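Long-range contacts in putative Oleoyl-[acyl-carrier protein] thioesterase (Lactobacillus plantarum, PDB 2OWN), which probably hydrolyses the thioester of oleoyl and related fatty acyl chains carried on acyl carrier protein, releasing the free fatty acid: residues P93-W101 and Y112-M120; L51-V61 and V128-Y138. One frame throughout, in Å; residues are numbered along the deposited sequence.

Contact 1: P93-W101 and Y112-M120; sequences PYFAYREFW and YITSIWVMM
Tyr112 and Glu99 make the side-chain hydrogen bond of this antiparallel pairing: Tyr112 OH donates to Glu99 OE2 over 2.6 Å. The carboxylate is met on its anti side, 18° out of its plane, and OE2 lies in the plane of the tyrosine ring, at its edge. The other carboxylate oxygen, OE1, is taken by Ser89 OG, so both oxygens of this buried acid have a partner. A chi1 of 169° turns the Tyr112 ring across to strand 95-101, where its CD1 lies over a face of the Trp101 indole, 3.3 Å from Trp101 NE1. Replacing Tyr112 by a phenylalanine would probably leave Glu99 OE2 without its hydroxyl donor. In the backbone ladder, the hydrogen-bonded pairs Ala96-Trp117 and Phe100-Ile113 exchange bonds in both directions; Ile113 N to Phe100 O, 2.9 Å, is nearly straight at 172°. Arg98 N donates to Ser115 O, and Arg98 O receives Ser115 OG at 2.7 Å. Ser115 OG in turn accepts a bond from Trp117 NE1 (3.1 Å), and the Trp117 indole crosses the Arg98 side chain at a slant, NE1 nearest CB. Phe100 CE1 brings its ring edge to the same hydroxyl. Arg98 NH1 has a weak bond to Gln45 OE1, and the guanidinium makes a cation-pi contact with Tyr138. Tyr94 O is buried with no polar partner. The two strands form a hairpin of the N-terminal hotdog domain, flanked by strand 81-91 on one edge and strand 61-72 on the other. Arg98, Phe100 and Ile113 face helix 31-48, the long helix that the sheet of a hotdog fold wraps around, touching it at Ala38 and Ser42.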
loop_
_atom_site.group_PDB
_atom_site.type_symbol
_atom_site.label_atom_id
_atom_site.label_comp_id
_atom_site.label_asym_id
_atom_site.label_seq_id
_atom_site.Cartn_x
_atom_site.Cartn_y
_atom_site.Cartn_z
ATOM N N PRO B 93 6.063 30.927 15.624
ATOM C CA PRO B 93 5.363 31.663 14.526
ATOM C C PRO B 93 5.225 31.004 13.123
ATOM O O PRO B 93 4.206 31.238 12.461
ATOM C CB PRO B 93 6.185 32.954 14.416
ATOM C CG PRO B 93 6.610 33.204 15.806
ATOM C CD PRO B 93 6.986 31.841 16.328
ATOM N N TYR B 94 6.207 30.178 12.729
ATOM C CA TYR B 94 6.243 29.471 11.423
ATOM C C TYR B 94 6.242 27.918 11.464
ATOM O O TYR B 94 5.568 27.304 10.624
ATOM C CB TYR B 94 7.451 29.971 10.615
ATOM C CG TYR B 94 7.343 31.430 10.230
ATOM C CD1 TYR B 94 7.838 32.449 11.078
ATOM C CD2 TYR B 94 6.721 31.815 9.015
ATOM C CE1 TYR B 94 7.727 33.837 10.717
ATOM C CE2 TYR B 94 6.602 33.196 8.641
ATOM C CZ TYR B 94 7.108 34.197 9.496
ATOM O OH TYR B 94 6.994 35.524 9.144
ATOM N N PHE B 95 6.961 27.318 12.429
ATOM C CA PHE B 95 7.110 25.844 12.579
ATOM C C PHE B 95 6.300 25.223 13.735
ATOM O O PHE B 95 6.201 25.825 14.808
ATOM C CB PHE B 95 8.595 25.483 12.765
ATOM C CG PHE B 95 9.490 26.056 11.703
ATOM C CD1 PHE B 95 9.637 25.405 10.462
ATOM C CD2 PHE B 95 10.177 27.271 11.926
ATOM C CE1 PHE B 95 10.475 25.952 9.436
ATOM C CE2 PHE B 95 11.024 27.838 10.918
ATOM C CZ PHE B 95 11.173 27.170 9.666
ATOM N N ALA B 96 5.734 24.030 13.486
ATOM C CA ALA B 96 4.938 23.238 14.444
ATOM C C ALA B 96 5.677 21.922 14.729
ATOM O O ALA B 96 6.066 21.241 13.784
ATOM C CB ALA B 96 3.563 22.953 13.879
ATOM N N TYR B 97 5.845 21.577 16.013
ATOM C CA TYR B 97 6.537 20.355 16.480
ATOM C C TYR B 97 5.503 19.277 16.862
ATOM O O TYR B 97 4.753 19.479 17.819
ATOM C CB TYR B 97 7.468 20.703 17.653
ATOM C CG TYR B 97 8.240 19.539 18.244
ATOM C CD1 TYR B 97 9.225 18.865 17.481
ATOM C CD2 TYR B 97 8.038 19.129 19.589
ATOM C CE1 TYR B 97 9.973 17.772 18.031
ATOM C CE2 TYR B 97 8.783 18.042 20.155
ATOM C CZ TYR B 97 9.745 17.370 19.366
ATOM O OH TYR B 97 10.457 16.331 19.909
ATOM N N ARG B 98 5.488 18.154 16.121
ATOM C CA ARG B 98 4.555 17.029 16.334
ATOM C C ARG B 98 5.293 15.711 16.615
ATOM O O ARG B 98 6.177 15.316 15.838
ATOM C CB ARG B 98 3.635 16.910 15.123
ATOM C CG ARG B 98 2.584 15.779 15.166
ATOM C CD ARG B 98 1.514 15.958 14.086
ATOM N NE ARG B 98 0.568 16.999 14.503
ATOM C CZ ARG B 98 -0.596 16.821 15.148
ATOM N NH1 ARG B 98 -1.078 15.609 15.472
ATOM N NH2 ARG B 98 -1.317 17.901 15.465
ATOM N N GLU B 99 4.893 15.042 17.707
ATOM C CA GLU B 99 5.450 13.763 18.165
ATOM C C GLU B 99 4.460 12.602 17.976
ATOM O O GLU B 99 3.240 12.808 18.076
ATOM C CB GLU B 99 5.846 13.851 19.630
ATOM C CG GLU B 99 7.053 14.729 19.889
ATOM C CD GLU B 99 7.341 14.826 21.354
ATOM O OE1 GLU B 99 6.755 15.687 22.041
ATOM O OE2 GLU B 99 8.222 14.095 21.827
ATOM N N PHE B 100 5.006 11.403 17.720
ATOM C CA PHE B 100 4.226 10.153 17.539
ATOM C C PHE B 100 4.933 8.993 18.255
ATOM O O PHE B 100 6.168 8.933 18.222
ATOM C CB PHE B 100 4.084 9.701 16.075
ATOM C CG PHE B 100 3.698 10.776 15.093
ATOM C CD1 PHE B 100 4.662 11.709 14.651
ATOM C CD2 PHE B 100 2.423 10.787 14.485
ATOM C CE1 PHE B 100 4.340 12.705 13.697
ATOM C CE2 PHE B 100 2.092 11.785 13.511
ATOM C CZ PHE B 100 3.056 12.743 13.119
ATOM N N TRP B 101 4.160 8.078 18.848
ATOM C CA TRP B 101 4.674 6.871 19.526
ATOM C C TRP B 101 3.907 5.655 19.028
ATOM O O TRP B 101 2.677 5.651 19.120
ATOM C CB TRP B 101 4.502 6.938 21.036
ATOM C CG TRP B 101 5.228 8.019 21.687
ATOM C CD1 TRP B 101 6.431 7.933 22.319
ATOM C CD2 TRP B 101 4.804 9.375 21.796
ATOM N NE1 TRP B 101 6.794 9.159 22.815
ATOM C CE2 TRP B 101 5.818 10.070 22.510
ATOM C CE3 TRP B 101 3.666 10.087 21.351
ATOM C CZ2 TRP B 101 5.735 11.457 22.796
ATOM C CZ3 TRP B 101 3.567 11.483 21.640
ATOM C CH2 TRP B 101 4.607 12.146 22.356
ATOM N N TYR B 112 9.412 5.756 17.738
ATOM C CA TYR B 112 9.225 7.139 18.228
ATOM C C TYR B 112 9.590 8.078 17.078
ATOM O O TYR B 112 10.732 8.032 16.593
ATOM C CB TYR B 112 10.064 7.386 19.482
ATOM C CG TYR B 112 10.152 8.832 19.929
ATOM C CD1 TYR B 112 8.999 9.528 20.356
ATOM C CD2 TYR B 112 11.399 9.510 19.969
ATOM C CE1 TYR B 112 9.077 10.887 20.790
ATOM C CE2 TYR B 112 11.490 10.873 20.409
ATOM C CZ TYR B 112 10.324 11.541 20.816
ATOM O OH TYR B 112 10.397 12.842 21.232
ATOM N N ILE B 113 8.616 8.894 16.655
ATOM C CA ILE B 113 8.753 9.837 15.551
ATOM C C ILE B 113 8.583 11.273 16.036
ATOM O O ILE B 113 7.656 11.554 16.806
ATOM C CB ILE B 113 7.709 9.573 14.425
ATOM C CG1 ILE B 113 7.760 8.110 13.935
ATOM C CG2 ILE B 113 7.898 10.552 13.247
ATOM C CD1 ILE B 113 6.741 7.771 12.839
ATOM N N THR B 114 9.526 12.135 15.641
ATOM C CA THR B 114 9.486 13.587 15.886
ATOM C C THR B 114 9.400 14.205 14.483
ATOM O O THR B 114 9.890 13.605 13.510
ATOM C CB THR B 114 10.683 14.137 16.700
ATOM O OG1 THR B 114 11.915 13.946 15.997
ATOM C CG2 THR B 114 10.758 13.464 18.060
ATOM N N SER B 115 8.769 15.374 14.377
ATOM C CA SER B 115 8.594 16.062 13.086
ATOM C C SER B 115 8.357 17.565 13.169
ATOM O O SER B 115 7.946 18.063 14.211
ATOM C CB SER B 115 7.403 15.436 12.356
ATOM O OG SER B 115 6.240 15.551 13.151
ATOM N N ILE B 116 8.599 18.238 12.035
ATOM C CA ILE B 116 8.413 19.683 11.846
ATOM C C ILE B 116 7.430 19.879 10.673
ATOM O O ILE B 116 7.580 19.227 9.630
ATOM C CB ILE B 116 9.751 20.432 11.595
ATOM C CG1 ILE B 116 10.743 20.232 12.754
ATOM C CG2 ILE B 116 9.520 21.943 11.392
ATOM C CD1 ILE B 116 10.306 20.789 14.106
ATOM N N TRP B 117 6.445 20.766 10.871
ATOM C CA TRP B 117 5.404 21.106 9.888
ATOM C C TRP B 117 5.300 22.630 9.703
ATOM O O TRP B 117 5.474 23.373 10.673
ATOM C CB TRP B 117 4.052 20.581 10.360
ATOM C CG TRP B 117 3.939 19.094 10.526
ATOM C CD1 TRP B 117 4.403 18.343 11.571
ATOM C CD2 TRP B 117 3.248 18.186 9.658
ATOM N NE1 TRP B 117 4.084 17.019 11.385
ATOM C CE2 TRP B 117 3.369 16.887 10.229
ATOM C CE3 TRP B 117 2.548 18.335 8.438
ATOM C CZ2 TRP B 117 2.817 15.726 9.623
ATOM C CZ3 TRP B 117 1.982 17.175 7.823
ATOM C CH2 TRP B 117 2.128 15.885 8.429
ATOM N N VAL B 118 4.984 23.063 8.477
ATOM C CA VAL B 118 4.813 24.490 8.095
ATOM C C VAL B 118 3.496 24.704 7.319
ATOM O O VAL B 118 3.037 23.779 6.629
ATOM C CB VAL B 118 6.014 25.011 7.258
ATOM C CG1 VAL B 118 7.287 24.971 8.084
ATOM C CG2 VAL B 118 6.193 24.220 5.956
HETATM N N MSE B 119 2.903 25.905 7.437
HETATM C CA MSE B 119 1.655 26.237 6.722
HETATM C C MSE B 119 1.984 26.878 5.372
HETATM O O MSE B 119 2.575 27.966 5.338
HETATM C CB MSE B 119 0.718 27.142 7.515
HETATM C CG MSE B 119 0.357 26.609 8.884
HETATM SE SE MSE B 119 -1.388 27.243 9.469
HETATM C CE MSE B 119 -2.437 26.053 8.347
HETATM N N MSE B 120 1.626 26.176 4.287
HETATM C CA MSE B 120 1.818 26.614 2.895
HETATM C C MSE B 120 0.490 27.142 2.362
HETATM O O MSE B 120 -0.537 26.469 2.522
HETATM C CB MSE B 120 2.306 25.463 2.000
HETATM C CG MSE B 120 3.723 24.977 2.288
HETATM SE SE MSE B 120 5.119 26.260 1.806
HETATM C CE MSE B 120 4.843 26.307 -0.126
#

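Contact 2: L51-V61 and V128-Y138; sequences LTTEMVQSHGV and VKILPELVAPY
Leu51 reaches into the turn at 134-138 with both methyls, the main apolar contact here. Its CG lies anti to the carbonyl carbon (chi1 -58°), which carries the methyls toward the Tyr138 ring and Leu134. CD1 sits over one face of the Tyr138 ring in a CH-pi contact, 3.8 Å from the centroid and displaced toward the rim, and also touches Pro137 CG at 3.9 Å; CD2 packs on Leu134. Leu134 spreads its two branches over the other segment. CD2 meets the selenium of selenomethionine Met55 at 3.7 Å and lies near His59 ND1, whereas CD1 touches both Val56 CG1 and Val61 CG2. Leu131 CD1 closes on His59 CB and Val61 CG2, and Val61 CG1 presses tightly on Val128 CG2 (3.4 Å). The packing fastens the short helix 53-58, which leads into strand 61-72, to the loop that follows strand 127-128, at one end of the N-terminal hotdog domain. Polar contacts across the interface are sparse, and no hydrogen bond crosses it. Glu133 OE2 comes within 3.2 Å of His59 CD2, with ring and carboxylate planes 60° apart; His59 NE2 is equally near, but the angle is too poor for a bond. Within segment 51-61, Met55 O draws two donors: Ser58 OG at 2.6 Å, above the carbonyl plane, and, weakly, His59 ND1. The Tyr138 hydroxyl bonds to Ser46 OG.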
loop_
_atom_site.group_PDB
_atom_site.type_symbol
_atom_site.label_atom_id
_atom_site.label_comp_id
_atom_site.label_asym_id
_atom_site.label_seq_id
_atom_site.Cartn_x
_atom_site.Cartn_y
_atom_site.Cartn_z
ATOM N N LEU B 51 -10.757 20.046 13.314
ATOM C CA LEU B 51 -9.733 20.475 12.329
ATOM C C LEU B 51 -9.603 19.504 11.128
ATOM O O LEU B 51 -8.567 18.858 10.932
ATOM C CB LEU B 51 -8.368 20.676 13.037
ATOM C CG LEU B 51 -8.290 21.684 14.186
ATOM C CD1 LEU B 51 -6.968 21.543 14.931
ATOM C CD2 LEU B 51 -8.488 23.099 13.674
ATOM N N THR B 52 -10.656 19.433 10.312
ATOM C CA THR B 52 -10.682 18.577 9.111
ATOM C C THR B 52 -9.873 19.224 7.975
ATOM O O THR B 52 -9.476 20.398 8.068
ATOM C CB THR B 52 -12.127 18.305 8.616
ATOM O OG1 THR B 52 -12.775 19.543 8.298
ATOM C CG2 THR B 52 -12.935 17.579 9.683
ATOM N N THR B 53 -9.628 18.450 6.912
ATOM C CA THR B 53 -8.906 18.946 5.713
ATOM C C THR B 53 -9.685 20.062 4.966
ATOM O O THR B 53 -9.055 20.939 4.367
ATOM C CB THR B 53 -8.548 17.809 4.731
ATOM O OG1 THR B 53 -9.742 17.096 4.384
ATOM C CG2 THR B 53 -7.552 16.842 5.362
ATOM N N GLU B 54 -11.028 20.032 5.031
ATOM C CA GLU B 54 -11.894 21.044 4.396
ATOM C C GLU B 54 -11.810 22.410 5.092
ATOM O O GLU B 54 -11.598 23.422 4.404
ATOM C CB GLU B 54 -13.363 20.589 4.353
HETATM N N MSE B 55 -11.954 22.431 6.428
HETATM C CA MSE B 55 -11.918 23.701 7.217
HETATM C C MSE B 55 -10.514 24.330 7.286
HETATM O O MSE B 55 -10.429 25.550 7.432
HETATM C CB MSE B 55 -12.571 23.556 8.616
HETATM C CG MSE B 55 -11.766 22.954 9.772
HETATM SE SE MSE B 55 -10.600 24.198 10.782
HETATM C CE MSE B 55 -11.966 25.395 11.487
ATOM N N VAL B 56 -9.443 23.519 7.244
ATOM C CA VAL B 56 -8.044 24.033 7.217
ATOM C C VAL B 56 -7.827 24.712 5.845
ATOM O O VAL B 56 -7.323 25.843 5.799
ATOM C CB VAL B 56 -6.973 22.941 7.526
ATOM C CG1 VAL B 56 -5.551 23.481 7.373
ATOM C CG2 VAL B 56 -7.160 22.405 8.930
ATOM N N GLN B 57 -8.220 24.022 4.763
ATOM C CA GLN B 57 -8.146 24.565 3.384
ATOM C C GLN B 57 -9.100 25.764 3.121
ATOM O O GLN B 57 -8.833 26.525 2.182
ATOM C CB GLN B 57 -8.295 23.462 2.318
ATOM C CG GLN B 57 -7.075 22.521 2.286
ATOM C CD GLN B 57 -7.132 21.451 1.204
ATOM O OE1 GLN B 57 -8.202 21.076 0.716
ATOM N NE2 GLN B 57 -5.962 20.937 0.838
ATOM N N SER B 58 -10.178 25.924 3.918
ATOM C CA SER B 58 -11.104 27.093 3.802
ATOM C C SER B 58 -10.394 28.420 4.190
ATOM O O SER B 58 -10.769 29.478 3.672
ATOM C CB SER B 58 -12.402 26.925 4.613
ATOM O OG SER B 58 -12.178 26.936 6.012
ATOM N N HIS B 59 -9.383 28.343 5.080
ATOM C CA HIS B 59 -8.548 29.497 5.503
ATOM C C HIS B 59 -7.374 29.832 4.516
ATOM O O HIS B 59 -6.530 30.682 4.843
ATOM C CB HIS B 59 -8.003 29.285 6.939
ATOM C CG HIS B 59 -9.072 29.163 7.980
ATOM N ND1 HIS B 59 -9.558 27.948 8.412
ATOM C CD2 HIS B 59 -9.757 30.108 8.667
ATOM C CE1 HIS B 59 -10.493 28.149 9.324
ATOM N NE2 HIS B 59 -10.632 29.451 9.498
ATOM N N GLY B 60 -7.335 29.205 3.323
ATOM C CA GLY B 60 -6.291 29.430 2.309
ATOM C C GLY B 60 -4.905 28.952 2.707
ATOM O O GLY B 60 -3.916 29.564 2.297
ATOM N N VAL B 61 -4.845 27.867 3.492
ATOM C CA VAL B 61 -3.600 27.260 4.014
ATOM C C VAL B 61 -3.711 25.738 4.209
ATOM O O VAL B 61 -4.813 25.183 4.221
ATOM C CB VAL B 61 -3.172 27.902 5.377
ATOM C CG1 VAL B 61 -2.626 29.309 5.186
ATOM C CG2 VAL B 61 -4.338 27.891 6.372
ATOM N N VAL B 128 3.538 30.725 4.984
ATOM C CA VAL B 128 2.753 31.695 5.789
ATOM C C VAL B 128 2.923 31.411 7.293
ATOM O O VAL B 128 3.401 30.334 7.681
ATOM C CB VAL B 128 1.229 31.724 5.421
ATOM C CG1 VAL B 128 1.050 32.078 3.955
ATOM C CG2 VAL B 128 0.512 30.400 5.744
ATOM N N LYS B 129 2.522 32.379 8.122
ATOM C CA LYS B 129 2.588 32.254 9.599
ATOM C C LYS B 129 1.531 31.258 10.097
ATOM O O LYS B 129 0.474 31.104 9.458
ATOM C CB LYS B 129 2.385 33.607 10.296
ATOM C CG LYS B 129 3.428 34.657 9.955
ATOM C CD LYS B 129 3.143 35.964 10.663
ATOM C CE LYS B 129 4.190 37.013 10.335
ATOM N NZ LYS B 129 3.913 38.309 11.013
ATOM N N ILE B 130 1.824 30.582 11.218
ATOM C CA ILE B 130 0.902 29.596 11.817
ATOM C C ILE B 130 -0.270 30.333 12.487
ATOM O O ILE B 130 -0.046 31.219 13.320
ATOM C CB ILE B 130 1.589 28.639 12.842
ATOM C CG1 ILE B 130 2.703 27.831 12.165
ATOM C CG2 ILE B 130 0.571 27.673 13.475
ATOM C CD1 ILE B 130 3.404 26.834 13.071
ATOM N N LEU B 131 -1.496 29.953 12.106
ATOM C CA LEU B 131 -2.733 30.516 12.647
ATOM C C LEU B 131 -2.975 29.802 13.989
ATOM O O LEU B 131 -3.052 28.560 13.979
ATOM C CB LEU B 131 -3.925 30.278 11.706
ATOM C CG LEU B 131 -3.841 30.819 10.274
ATOM C CD1 LEU B 131 -5.047 30.357 9.465
ATOM C CD2 LEU B 131 -3.722 32.342 10.234
ATOM N N PRO B 132 -3.048 30.547 15.138
ATOM C CA PRO B 132 -3.295 29.884 16.449
ATOM C C PRO B 132 -4.634 29.105 16.576
ATOM O O PRO B 132 -4.686 28.181 17.381
ATOM C CB PRO B 132 -3.197 31.039 17.462
ATOM C CG PRO B 132 -3.470 32.244 16.687
ATOM C CD PRO B 132 -2.896 32.005 15.329
ATOM N N GLU B 133 -5.670 29.489 15.813
ATOM C CA GLU B 133 -6.981 28.778 15.794
ATOM C C GLU B 133 -6.862 27.324 15.273
ATOM O O GLU B 133 -7.570 26.446 15.767
ATOM C CB GLU B 133 -8.057 29.545 14.992
ATOM C CG GLU B 133 -7.783 29.737 13.472
ATOM C CD GLU B 133 -8.860 30.538 12.734
ATOM O OE1 GLU B 133 -9.944 30.825 13.296
ATOM O OE2 GLU B 133 -8.616 30.874 11.556
ATOM N N LEU B 134 -5.987 27.101 14.282
ATOM C CA LEU B 134 -5.726 25.756 13.702
ATOM C C LEU B 134 -4.779 24.855 14.552
ATOM O O LEU B 134 -4.661 23.664 14.246
ATOM C CB LEU B 134 -5.196 25.871 12.261
ATOM C CG LEU B 134 -6.044 26.688 11.269
ATOM C CD1 LEU B 134 -5.369 26.710 9.909
ATOM C CD2 LEU B 134 -7.476 26.175 11.128
ATOM N N VAL B 135 -4.100 25.428 15.563
ATOM C CA VAL B 135 -3.187 24.730 16.505
ATOM C C VAL B 135 -3.741 24.645 17.957
ATOM O O VAL B 135 -3.449 23.656 18.643
ATOM C CB VAL B 135 -1.766 25.376 16.472
ATOM C CG1 VAL B 135 -0.773 24.668 17.399
ATOM C CG2 VAL B 135 -1.216 25.313 15.071
ATOM N N ALA B 136 -4.496 25.665 18.410
ATOM C CA ALA B 136 -5.122 25.737 19.777
ATOM C C ALA B 136 -5.858 24.466 20.268
ATOM O O ALA B 136 -5.620 24.071 21.420
ATOM C CB ALA B 136 -6.056 26.960 19.916
ATOM N N PRO B 137 -6.745 23.840 19.429
ATOM C CA PRO B 137 -7.439 22.574 19.801
ATOM C C PRO B 137 -6.510 21.403 20.224
ATOM O O PRO B 137 -6.938 20.569 21.015
ATOM C CB PRO B 137 -8.232 22.223 18.534
ATOM C CG PRO B 137 -8.487 23.509 17.902
ATOM C CD PRO B 137 -7.231 24.303 18.114
ATOM N N TYR B 138 -5.273 21.361 19.709
ATOM C CA TYR B 138 -4.271 20.345 20.104
ATOM C C TYR B 138 -3.648 20.640 21.496
ATOM O O TYR B 138 -2.995 19.751 22.056
ATOM C CB TYR B 138 -3.111 20.226 19.092
ATOM C CG TYR B 138 -3.513 20.015 17.647
ATOM C CD1 TYR B 138 -4.303 18.904 17.261
ATOM C CD2 TYR B 138 -3.050 20.891 16.634
ATOM C CE1 TYR B 138 -4.679 18.704 15.883
ATOM C CE2 TYR B 138 -3.397 20.698 15.267
ATOM C CZ TYR B 138 -4.202 19.603 14.898
ATOM O OH TYR B 138 -4.525 19.442 13.577
#

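How the contacts relate
Contact 1 is largely buried in the sheet and contact 2 partly buried at the end of the same domain, about 14 Å away between centres. Along the chain the hairpin is nested inside the loop that contact 2 closes. Backbone ladder bonds and satisfied polar side chains hold contact 1; contact 2, joining a short helix to a loop, relies on apolar packing. They are physically continuous: Met119 O and Val128 N lie 2.9 Å apart, probably hydrogen-bonded, as are Pro93 O and Ile130 N, so 128-130 lies alongside that end of the hairpin. Met119 CE also packs against Val61 CG2, and the Arg98 and Tyr138 side chains come close to an unidentified molecule, probably from the crystallisation liquor.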